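Local structure of endoglucanase E (Clostridium thermocellum, 2WAO) at residues R94-L99 against K150-Y155; C134-E139 against G306-P311; G261-G266 against P297-S302. The protein probably removes acetyl groups from plant cell wall polysaccharides through its carbohydrate esterase domain, whose active site also binds cello-oligosaccharides, while the full-length enzyme is an endo-1,4-beta-glucanase. All blocks are in the same frame, centred on the assembly; numbering follows the deposited sequence.

Contact 1 of 3, residues R94-L99 against K150-Y155; sequences RTEASL and KNENSY
Glu-152 reaches Glu-96 because its CG stands anti to the backbone N (chi1 176°) and the chain beyond stays extended, which carries the carboxylate to the 94-99 backbone. There OE1 of Glu-152 accepts the N-H of Glu-96 at 2.9 Å, from above the carboxylate plane, while OE2 of Glu-152 lies 2.5 Å from OE2 of Glu-96. At this separation one of the two acids is probably protonated; Ser-176 binds the same Glu-96 oxygen. Arg-94 bends at chi3 (51°), swinging its guanidinium over the side chain of Asn-153, with guanidinium and amide planes 18° apart and stacked. At the guanidinium edge NH2 of Arg-94 donates to the carbonyl O of Lys-150 at 3.1 Å; the same nitrogen makes a salt bridge with Glu-139, and a water links NE of Arg-94 to the O of Glu-152. The carbonyl O of Arg-94 is gripped twice by Ser-154, by its N at 3.3 Å and by its OG at 2.8 Å. Lined with polar groups yet largely buried, this is an interdomain junction, where the loop between strands 85-93 and 102-108 of the N-terminal beta domain meets a loop of the SGNH-type esterase domain.

Contact 2 of 3, residues C134-E139 against G306-P311; sequences CAYGNE and GEDWHP. With BGC (beta-D-glucopyranose), chain B; BGC (beta-D-glucopyranose), chain C; BGC (beta-D-glucopyranose), chain D; BGC (beta-D-glucopyranose), chain E.
In the SGNH-hydrolase fold the loop before the last helix typically bears the family's histidine; here it carries the sequence Asp-Trp-His, Asp-308 to His-310, and this contact sets it against the turn that follows helix 131-134, within the glycan pocket. That helix ends in a Schellman motif at Ala-135, and a type II turn from Ala-135 to Asn-138 then presents Tyr-136. With CG anti to the backbone N (chi1 -180°), the Tyr-136 ring lies face to face with the imidazole of His-310, centroids 3.8 Å apart and planes 18° from parallel, CD2 of Tyr-136 sitting over the middle of the imidazole. At the tyrosine edge, OH of Tyr-136 donates to the anti lone pair of OD2 of Asp-308, at 2.5 Å, so the phenol is held at its face and its far end. The rotation of the imidazole is fixed by ND1 of His-310, which donates to the O of Glu-307 at 3.0 Å; that same carbonyl also accepts the backbone N of His-310. Backbones approach closely at Gly-137, whose O takes the N-H of Glu-307 at 3.1 Å. Trp-309, turned away from the turn, lays one face of its indole against the chain E glucose. At the imidazole edge, near its plane, NE2 of His-310 is hydrogen-bonded to O6 of the chain B glucose at 3.3 Å, and either could be the donor.

Contact 3 of 3, residues G261-G266 against P297-S302; sequences GPMLWG and PQQDGS. With BGC (beta-D-glucopyranose), chain D; BGC (beta-D-glucopyranose), chain E.
Beside the amide of Gln-298, whose NE2 sits 3.3 Å from CB of Trp-265, the indole of Trp-265 spreads one face beneath the sugar. C6 of the chain D glucose lies over the centre of that face, and C1 of the chain E glucose comes over the same face, near the pyrrole side. In the tryptophan CG is tucked between the two backbone arms of its CA (chi1 64°), and the ring leads away from 297-302 toward the glycan. The Gln-298 chain is extended, its CG passing 3.4 Å from the O of Leu-264 and its amide ending beside the chain D glucose, in an approach tight enough to be doubtful in detail. A water joins OE1 of Gln-298 to the N of Gly-266. Deeper in, Pro-262, entered through a cis peptide, offers its O to the N of Gln-299 in one nearly straight bond of 3.0 Å, in the carbonyl plane and on a lone pair. The Met-263 and Gln-299 side chains travel together in one direction. O6 of the chain E glucose donates to the O of Met-263 at 2.8 Å and accepts from NE2 of Gln-299 at 3.2 Å, an amide nitrogen also bound to the O of Trp-309. One sugar hydroxyl is thus read as both donor and acceptor, while the indole supplies the apolar platform common in carbohydrate recognition.

How the contacts relate
The three contacts form a row from the domain junction to the outer end of the glycan pocket. Contact 1 and contact 2 have centres 10 Å apart and touch, whereas contact 3 lies 13 Å from contact 2 and 22 Å from contact 1. Along the chain the segments of contacts 1 and 2 alternate, and both use the loop between helices 131-134 and 158-165; contact 3 falls wholly within the span enclosed by contact 2, sharing with it the loop between strand 291-295 and helix 313-331. Contacts 2 and 3 both meet the glucoses of chains D and E. Loops beyond the parallel sheet thus line the glycan-binding site, backed at one end by the N-terminal beta domain.

Contact 1 of 3, residues R94-L99 against K150-Y155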
loop_
_atom_site.group_PDB
_atom_site.type_symbol
_atom_site.label_atom_id
_atom_site.label_comp_id
_atom_site.label_asym_id
_atom_site.label_seq_id
_atom_site.Cartn_x
_atom_site.Cartn_y
_atom_site.Cartn_z
ATOM N N ARG A 94 4.994 3.043 -7.794
ATOM C CA ARG A 94 5.400 3.726 -6.537
ATOM C C ARG A 94 4.321 4.595 -5.919
ATOM O O ARG A 94 4.177 4.643 -4.679
ATOM C CB ARG A 94 6.616 4.597 -6.811
ATOM C CG ARG A 94 7.810 3.769 -7.177
ATOM C CD ARG A 94 8.911 4.657 -7.840
ATOM N NE ARG A 94 9.300 5.897 -7.094
ATOM C CZ ARG A 94 10.403 6.050 -6.345
ATOM N NH1 ARG A 94 11.247 5.037 -6.092
ATOM N NH2 ARG A 94 10.668 7.228 -5.797
ATOM N N THR A 95 3.625 5.303 -6.791
ATOM C CA THR A 95 2.703 6.382 -6.458
ATOM C C THR A 95 1.269 5.899 -6.217
ATOM O O THR A 95 0.837 4.830 -6.683
ATOM C CB THR A 95 2.700 7.423 -7.592
ATOM O OG1 THR A 95 2.780 6.719 -8.840
ATOM C CG2 THR A 95 3.927 8.365 -7.474
ATOM N N GLU A 96 0.505 6.699 -5.496
ATOM C CA GLU A 96 -0.819 6.271 -5.038
ATOM C C GLU A 96 -1.935 6.443 -6.077
ATOM O O GLU A 96 -1.747 7.028 -7.173
ATOM C CB GLU A 96 -1.171 7.009 -3.756
ATOM C CG GLU A 96 -1.234 8.552 -3.972
ATOM C CD GLU A 96 -1.522 9.264 -2.674
ATOM O OE1 GLU A 96 -2.700 9.265 -2.235
ATOM O OE2 GLU A 96 -0.535 9.795 -2.075
ATOM N N ALA A 97 -3.098 5.934 -5.705
ATOM C CA ALA A 97 -4.253 5.845 -6.613
ATOM C C ALA A 97 -4.697 7.241 -7.043
ATOM O O ALA A 97 -5.099 7.458 -8.218
ATOM C CB ALA A 97 -5.388 5.080 -5.919
ATOM N N SER A 98 -4.589 8.203 -6.129
ATOM C CA SER A 98 -5.036 9.569 -6.470
ATOM C C SER A 98 -4.220 10.199 -7.622
ATOM O O SER A 98 -4.672 11.174 -8.237
ATOM C CB SER A 98 -5.042 10.500 -5.252
ATOM O OG SER A 98 -3.726 10.752 -4.821
ATOM N N LEU A 99 -3.037 9.677 -7.925
ATOM C CA LEU A 99 -2.239 10.221 -9.035
ATOM C C LEU A 99 -2.583 9.592 -10.411
ATOM O O LEU A 99 -1.974 9.936 -11.431
ATOM C CB LEU A 99 -0.745 10.099 -8.760
ATOM C CG LEU A 99 -0.273 11.012 -7.649
ATOM C CD1 LEU A 99 1.059 10.551 -7.077
ATOM C CD2 LEU A 99 -0.207 12.509 -8.126
ATOM N N LYS A 150 7.417 12.346 -7.128
ATOM C CA LYS A 150 8.722 11.718 -7.245
ATOM C C LYS A 150 9.222 11.179 -5.912
ATOM O O LYS A 150 10.018 10.246 -5.900
ATOM C CB LYS A 150 9.777 12.695 -7.811
ATOM C CG LYS A 150 10.218 13.833 -6.842
ATOM C CD LYS A 150 10.887 14.995 -7.616
ATOM C CE LYS A 150 11.555 16.000 -6.690
ATOM N NZ LYS A 150 10.548 16.576 -5.808
ATOM N N ASN A 151 8.777 11.783 -4.808
ATOM C CA ASN A 151 9.288 11.380 -3.480
ATOM C C ASN A 151 8.420 10.345 -2.719
ATOM O O ASN A 151 8.651 10.034 -1.526
ATOM C CB ASN A 151 9.525 12.645 -2.642
ATOM C CG ASN A 151 10.885 13.294 -2.951
ATOM O OD1 ASN A 151 11.786 12.651 -3.503
ATOM N ND2 ASN A 151 11.024 14.551 -2.589
ATOM N N GLU A 152 7.395 9.822 -3.390
ATOM C CA GLU A 152 6.508 8.877 -2.730
ATOM C C GLU A 152 6.909 7.481 -3.177
ATOM O O GLU A 152 6.547 7.041 -4.259
ATOM C CB GLU A 152 5.043 9.161 -3.144
ATOM C CG GLU A 152 3.995 8.161 -2.588
ATOM C CD GLU A 152 2.564 8.643 -2.887
ATOM O OE1 GLU A 152 2.182 8.665 -4.101
ATOM O OE2 GLU A 152 1.844 9.005 -1.898
ATOM N N ASN A 153 7.651 6.779 -2.346
ATOM C CA ASN A 153 8.121 5.458 -2.703
ATOM C C ASN A 153 7.468 4.339 -1.862
ATOM O O ASN A 153 8.033 3.883 -0.828
ATOM C CB ASN A 153 9.659 5.405 -2.604
ATOM C CG ASN A 153 10.217 4.059 -2.970
ATOM O OD1 ASN A 153 11.422 3.789 -2.782
ATOM N ND2 ASN A 153 9.390 3.223 -3.569
ATOM N N SER A 154 6.321 3.840 -2.364
ATOM C CA SER A 154 5.637 2.741 -1.660
ATOM C C SER A 154 6.443 1.436 -1.571
ATOM O O SER A 154 6.118 0.587 -0.745
ATOM C CB SER A 154 4.253 2.448 -2.231
ATOM O OG SER A 154 4.405 2.062 -3.575
ATOM N N TYR A 155 7.462 1.278 -2.415
ATOM C CA TYR A 155 8.326 0.075 -2.318
ATOM C C TYR A 155 9.041 0.069 -0.963
ATOM O O TYR A 155 9.375 -1.001 -0.449
ATOM C CB TYR A 155 9.386 0.047 -3.442
ATOM C CG TYR A 155 10.140 -1.287 -3.560
ATOM C CD1 TYR A 155 9.510 -2.406 -4.120
ATOM C CD2 TYR A 155 11.465 -1.413 -3.101
ATOM C CE1 TYR A 155 10.181 -3.604 -4.255
ATOM C CE2 TYR A 155 12.155 -2.616 -3.223
ATOM C CZ TYR A 155 11.504 -3.695 -3.817
ATOM O OH TYR A 155 12.163 -4.880 -3.950
HETATM O O HOH W 1 7.473 8.113 -6.670
#

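Contact 2 of 3, residues C134-E139 against G306-P311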
loop_
_atom_site.group_PDB
_atom_site.type_symbol
_atom_site.label_atom_id
_atom_site.label_comp_id
_atom_site.label_asym_id
_atom_site.label_seq_id
_atom_site.Cartn_x
_atom_site.Cartn_y
_atom_site.Cartn_z
ATOM N N CYS A 134 0.620 4.835 2.041
ATOM C CA CYS A 134 1.066 5.321 0.704
ATOM C C CYS A 134 2.578 5.646 0.648
ATOM O O CYS A 134 3.140 5.755 -0.452
ATOM C CB CYS A 134 0.262 6.589 0.326
ATOM S SG CYS A 134 -1.472 6.220 -0.074
ATOM N N ALA A 135 3.208 5.832 1.816
ATOM C CA ALA A 135 4.605 6.294 1.929
ATOM C C ALA A 135 4.767 7.704 1.310
ATOM O O ALA A 135 5.832 7.999 0.748
ATOM C CB ALA A 135 5.596 5.327 1.259
ATOM N N TYR A 136 3.711 8.525 1.386
ATOM C CA TYR A 136 3.779 9.978 1.089
ATOM C C TYR A 136 5.108 10.561 1.614
ATOM O O TYR A 136 5.445 10.458 2.820
ATOM C CB TYR A 136 2.596 10.638 1.804
ATOM C CG TYR A 136 2.372 12.142 1.692
ATOM C CD1 TYR A 136 1.109 12.627 1.309
ATOM C CD2 TYR A 136 3.345 13.062 2.082
ATOM C CE1 TYR A 136 0.853 13.956 1.255
ATOM C CE2 TYR A 136 3.096 14.475 2.000
ATOM C CZ TYR A 136 1.835 14.879 1.639
ATOM O OH TYR A 136 1.523 16.218 1.600
ATOM N N GLY A 137 5.884 11.123 0.687
ATOM C CA GLY A 137 7.045 11.951 1.077
ATOM C C GLY A 137 8.244 11.201 1.622
ATOM O O GLY A 137 9.189 11.844 2.130
ATOM N N ASN A 138 8.235 9.860 1.551
ATOM C CA ASN A 138 9.263 9.080 2.278
ATOM C C ASN A 138 10.693 9.232 1.714
ATOM O O ASN A 138 11.682 8.955 2.429
ATOM C CB ASN A 138 8.842 7.614 2.549
ATOM C CG ASN A 138 8.945 6.736 1.317
ATOM O OD1 ASN A 138 8.948 7.247 0.196
ATOM N ND2 ASN A 138 9.010 5.397 1.510
ATOM N N GLU A 139 10.822 9.737 0.481
ATOM C CA GLU A 139 12.174 10.018 -0.055
ATOM C C GLU A 139 12.543 11.513 -0.001
ATOM O O GLU A 139 13.650 11.932 -0.425
ATOM C CB GLU A 139 12.341 9.414 -1.457
ATOM C CG GLU A 139 12.191 7.896 -1.411
ATOM C CD GLU A 139 12.651 7.197 -2.674
ATOM O OE1 GLU A 139 12.543 7.783 -3.770
ATOM O OE2 GLU A 139 13.132 6.051 -2.543
ATOM N N GLY A 306 10.104 12.975 6.364
ATOM C CA GLY A 306 9.908 13.208 4.936
ATOM C C GLY A 306 9.014 14.414 4.725
ATOM O O GLY A 306 8.768 15.196 5.650
ATOM N N GLU A 307 8.447 14.517 3.515
ATOM C CA GLU A 307 7.654 15.677 3.139
ATOM C C GLU A 307 6.490 15.839 4.074
ATOM O O GLU A 307 5.903 14.834 4.506
ATOM C CB GLU A 307 7.164 15.529 1.674
ATOM C CG GLU A 307 8.324 15.622 0.673
ATOM C CD GLU A 307 7.882 15.368 -0.780
ATOM O OE1 GLU A 307 6.783 14.805 -0.965
ATOM O OE2 GLU A 307 8.637 15.739 -1.730
ATOM N N ASP A 308 6.199 17.088 4.446
ATOM C CA ASP A 308 5.065 17.380 5.320
ATOM C C ASP A 308 5.052 16.581 6.641
ATOM O O ASP A 308 3.976 16.255 7.146
ATOM C CB ASP A 308 3.719 17.235 4.554
ATOM C CG ASP A 308 3.518 18.361 3.536
ATOM O OD1 ASP A 308 3.960 19.502 3.840
ATOM O OD2 ASP A 308 2.944 18.095 2.448
ATOM N N TRP A 309 6.252 16.315 7.196
ATOM C CA TRP A 309 6.419 15.516 8.439
ATOM C C TRP A 309 6.013 14.051 8.315
ATOM O O TRP A 309 5.887 13.362 9.348
ATOM C CB TRP A 309 5.582 16.101 9.582
ATOM C CG TRP A 309 5.881 17.530 9.950
ATOM C CD1 TRP A 309 5.566 18.645 9.242
ATOM C CD2 TRP A 309 6.517 17.980 11.150
ATOM N NE1 TRP A 309 5.992 19.769 9.914
ATOM C CE2 TRP A 309 6.572 19.386 11.092
ATOM C CE3 TRP A 309 7.076 17.321 12.256
ATOM C CZ2 TRP A 309 7.156 20.153 12.092
ATOM C CZ3 TRP A 309 7.650 18.090 13.273
ATOM C CH2 TRP A 309 7.677 19.492 13.181
ATOM N N HIS A 310 5.770 13.546 7.092
ATOM C CA HIS A 310 5.452 12.121 6.986
ATOM C C HIS A 310 6.700 11.260 7.269
ATOM O O HIS A 310 7.867 11.786 7.276
ATOM C CB HIS A 310 4.827 11.817 5.620
ATOM C CG HIS A 310 3.453 12.403 5.480
ATOM N ND1 HIS A 310 3.240 13.758 5.369
ATOM C CD2 HIS A 310 2.223 11.834 5.518
ATOM C CE1 HIS A 310 1.938 14.003 5.291
ATOM N NE2 HIS A 310 1.299 12.850 5.362
ATOM N N PRO A 311 6.498 9.942 7.539
ATOM C CA PRO A 311 7.679 9.158 7.961
ATOM C C PRO A 311 8.811 9.040 6.919
ATOM O O PRO A 311 8.549 8.865 5.736
ATOM C CB PRO A 311 7.093 7.779 8.327
ATOM C CG PRO A 311 5.628 8.079 8.670
ATOM C CD PRO A 311 5.256 9.153 7.651
HETATM C C2 BGC B . -0.259 18.190 4.262
HETATM C C3 BGC B . -1.460 18.058 3.336
HETATM C C4 BGC B . -1.797 16.576 3.135
HETATM C C5 BGC B . -2.006 15.920 4.518
HETATM C C6 BGC B . -2.439 14.441 4.480
HETATM C C1 BGC B . -0.524 17.436 5.562
HETATM O O2 BGC B . 0.022 19.577 4.476
HETATM O O3 BGC B . -1.160 18.666 2.073
HETATM O O4 BGC B . -2.977 16.663 2.508
HETATM O O5 BGC B . -0.812 16.079 5.281
HETATM O O6 BGC B . -1.439 13.689 3.817
HETATM C C2 BGC C . 0.296 16.264 9.922
HETATM C C3 BGC C . 0.311 16.142 8.399
HETATM C C4 BGC C . 0.374 17.514 7.748
HETATM C C5 BGC C . 1.543 18.331 8.309
HETATM C C6 BGC C . 1.388 19.768 7.802
HETATM C C1 BGC C . 1.483 17.129 10.390
HETATM O O2 BGC C . 0.364 14.979 10.533
HETATM O O3 BGC C . -0.839 15.447 7.975
HETATM O O4 BGC C . 0.600 17.489 6.431
HETATM O O5 BGC C . 1.547 18.385 9.741
HETATM O O6 BGC C . 2.449 20.437 8.394
HETATM C C2 BGC D . 6.416 15.813 17.935
HETATM C C3 BGC D . 6.235 16.446 16.561
HETATM C C4 BGC D . 5.077 17.436 16.563
HETATM C C5 BGC D . 5.170 18.383 17.754
HETATM C C6 BGC D . 3.969 19.319 17.803
HETATM C C1 BGC D . 6.415 16.874 19.029
HETATM O O1 BGC D . 6.485 16.248 20.291
HETATM O O2 BGC D . 7.634 15.103 17.970
HETATM O O3 BGC D . 5.988 15.437 15.608
HETATM O O4 BGC D . 5.015 17.984 15.729
HETATM O O5 BGC D . 5.230 17.633 18.947
HETATM O O6 BGC D . 3.820 19.826 19.110
HETATM C C2 BGC E . 3.686 19.025 14.003
HETATM C C3 BGC E . 2.446 18.779 13.153
HETATM C C4 BGC E . 2.495 17.399 12.480
HETATM C C5 BGC E . 2.990 16.268 13.399
HETATM C C6 BGC E . 3.304 14.993 12.625
HETATM C C1 BGC E . 3.901 17.800 14.883
HETATM O O2 BGC E . 3.440 20.129 14.819
HETATM O O3 BGC E . 2.377 19.815 12.195
HETATM O O4 BGC E . 1.354 17.368 11.774
HETATM O O5 BGC E . 4.160 16.685 14.082
HETATM O O6 BGC E . 4.087 14.052 13.369
HETATM O O HOH W 2 6.174 8.358 4.505
HETATM O O HOH W 3 5.964 12.347 -1.938
#

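Contact 3 of 3, residues G261-G266 against P297-S302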
loop_
_atom_site.group_PDB
_atom_site.type_symbol
_atom_site.label_atom_id
_atom_site.label_comp_id
_atom_site.label_asym_id
_atom_site.label_seq_id
_atom_site.Cartn_x
_atom_site.Cartn_y
_atom_site.Cartn_z
ATOM N N GLY A 261 -0.091 5.211 14.928
ATOM C CA GLY A 261 1.230 5.853 14.941
ATOM C C GLY A 261 1.784 5.760 13.532
ATOM O O GLY A 261 1.252 5.020 12.717
ATOM N N PRO A 262 2.913 6.446 13.263
ATOM C CA PRO A 262 3.706 7.227 14.223
ATOM C C PRO A 262 3.574 8.782 14.097
ATOM O O PRO A 262 4.408 9.500 14.658
ATOM C CB PRO A 262 5.119 6.837 13.781
ATOM C CG PRO A 262 4.969 6.891 12.271
ATOM C CD PRO A 262 3.596 6.342 11.959
ATOM N N MET A 263 2.588 9.282 13.363
ATOM C CA MET A 263 2.449 10.725 13.122
ATOM C C MET A 263 1.631 11.518 14.150
ATOM O O MET A 263 1.853 12.704 14.306
ATOM C CB MET A 263 1.913 11.008 11.712
ATOM C CG MET A 263 2.886 10.570 10.634
ATOM S SD MET A 263 2.232 11.046 9.021
ATOM C CE MET A 263 2.354 12.852 9.113
ATOM N N LEU A 264 0.687 10.882 14.839
ATOM C CA LEU A 264 -0.105 11.576 15.844
ATOM C C LEU A 264 0.761 11.973 17.047
ATOM O O LEU A 264 1.781 11.313 17.348
ATOM C CB LEU A 264 -1.302 10.722 16.287
ATOM C CG LEU A 264 -2.393 10.684 15.202
ATOM C CD1 LEU A 264 -3.525 9.812 15.720
ATOM C CD2 LEU A 264 -2.914 12.144 14.915
ATOM N N TRP A 265 0.363 13.056 17.718
ATOM C CA TRP A 265 1.126 13.563 18.883
ATOM C C TRP A 265 0.098 14.136 19.874
ATOM O O TRP A 265 -1.089 14.372 19.535
ATOM C CB TRP A 265 2.125 14.675 18.452
ATOM C CG TRP A 265 1.408 15.872 17.923
ATOM C CD1 TRP A 265 0.863 16.036 16.664
ATOM C CD2 TRP A 265 1.073 17.057 18.662
ATOM N NE1 TRP A 265 0.233 17.268 16.582
ATOM C CE2 TRP A 265 0.362 17.919 17.782
ATOM C CE3 TRP A 265 1.340 17.487 19.977
ATOM C CZ2 TRP A 265 -0.125 19.174 18.181
ATOM C CZ3 TRP A 265 0.873 18.764 20.381
ATOM C CH2 TRP A 265 0.152 19.588 19.475
ATOM N N GLY A 266 0.560 14.364 21.087
ATOM C CA GLY A 266 -0.233 15.089 22.103
ATOM C C GLY A 266 -1.578 14.463 22.390
ATOM O O GLY A 266 -1.720 13.222 22.413
ATOM N N PRO A 297 5.558 3.654 17.977
ATOM C CA PRO A 297 5.905 4.806 18.809
ATOM C C PRO A 297 6.043 6.055 17.959
ATOM O O PRO A 297 6.545 6.013 16.820
ATOM C CB PRO A 297 7.281 4.412 19.386
ATOM C CG PRO A 297 7.166 2.936 19.488
ATOM C CD PRO A 297 6.503 2.544 18.181
ATOM N N GLN A 298 5.548 7.155 18.507
ATOM C CA GLN A 298 5.570 8.441 17.809
ATOM C C GLN A 298 6.982 8.774 17.302
ATOM O O GLN A 298 7.969 8.609 18.023
ATOM C CB GLN A 298 5.126 9.490 18.799
ATOM C CG GLN A 298 5.036 10.844 18.214
ATOM C CD GLN A 298 4.876 11.926 19.270
ATOM O OE1 GLN A 298 4.577 11.668 20.450
ATOM N NE2 GLN A 298 5.064 13.141 18.840
ATOM N N GLN A 299 7.075 9.232 16.066
ATOM C CA GLN A 299 8.365 9.682 15.519
ATOM C C GLN A 299 8.798 10.922 16.331
ATOM O O GLN A 299 7.981 11.790 16.641
ATOM C CB GLN A 299 8.275 9.963 13.995
ATOM C CG GLN A 299 7.285 11.028 13.635
ATOM C CD GLN A 299 6.996 11.201 12.124
ATOM O OE1 GLN A 299 7.542 10.486 11.249
ATOM N NE2 GLN A 299 6.112 12.164 11.828
ATOM N N ASP A 300 10.058 10.945 16.750
ATOM C CA ASP A 300 10.539 12.036 17.562
ATOM C C ASP A 300 11.605 12.902 16.877
ATOM O O ASP A 300 12.159 13.809 17.509
ATOM C CB ASP A 300 11.039 11.511 18.915
ATOM C CG ASP A 300 12.179 10.514 18.775
ATOM O OD1 ASP A 300 12.756 10.350 17.661
ATOM O OD2 ASP A 300 12.509 9.890 19.793
ATOM N N GLY A 301 11.877 12.655 15.592
ATOM C CA GLY A 301 12.922 13.402 14.895
ATOM C C GLY A 301 14.281 12.738 14.865
ATOM O O GLY A 301 15.115 13.065 14.012
ATOM N N SER A 302 14.498 11.782 15.758
ATOM C CA SER A 302 15.763 11.046 15.773
ATOM C C SER A 302 15.921 10.137 14.522
ATOM O O SER A 302 17.042 9.683 14.216
ATOM C CB SER A 302 15.912 10.255 17.051
ATOM O OG SER A 302 15.145 9.074 16.949
HETATM C C2 BGC D . 6.416 15.813 17.935
HETATM C C3 BGC D . 6.235 16.446 16.561
HETATM C C4 BGC D . 5.077 17.436 16.563
HETATM C C5 BGC D . 5.170 18.383 17.754
HETATM C C6 BGC D . 3.969 19.319 17.803
HETATM C C1 BGC D . 6.415 16.874 19.029
HETATM O O1 BGC D . 6.485 16.248 20.291
HETATM O O2 BGC D . 7.634 15.103 17.970
HETATM O O3 BGC D . 5.988 15.437 15.608
HETATM O O4 BGC D . 5.015 17.984 15.729
HETATM O O5 BGC D . 5.230 17.633 18.947
HETATM O O6 BGC D . 3.820 19.826 19.110
HETATM C C2 BGC E . 3.686 19.025 14.003
HETATM C C3 BGC E . 2.446 18.779 13.153
HETATM C C4 BGC E . 2.495 17.399 12.480
HETATM C C5 BGC E . 2.990 16.268 13.399
HETATM C C6 BGC E . 3.304 14.993 12.625
HETATM C C1 BGC E . 3.901 17.800 14.883
HETATM O O2 BGC E . 3.440 20.129 14.819
HETATM O O3 BGC E . 2.377 19.815 12.195
HETATM O O4 BGC E . 1.354 17.368 11.774
HETATM O O5 BGC E . 4.160 16.685 14.082
HETATM O O6 BGC E . 4.087 14.052 13.369
HETATM O O HOH W 4 3.159 13.553 22.017
#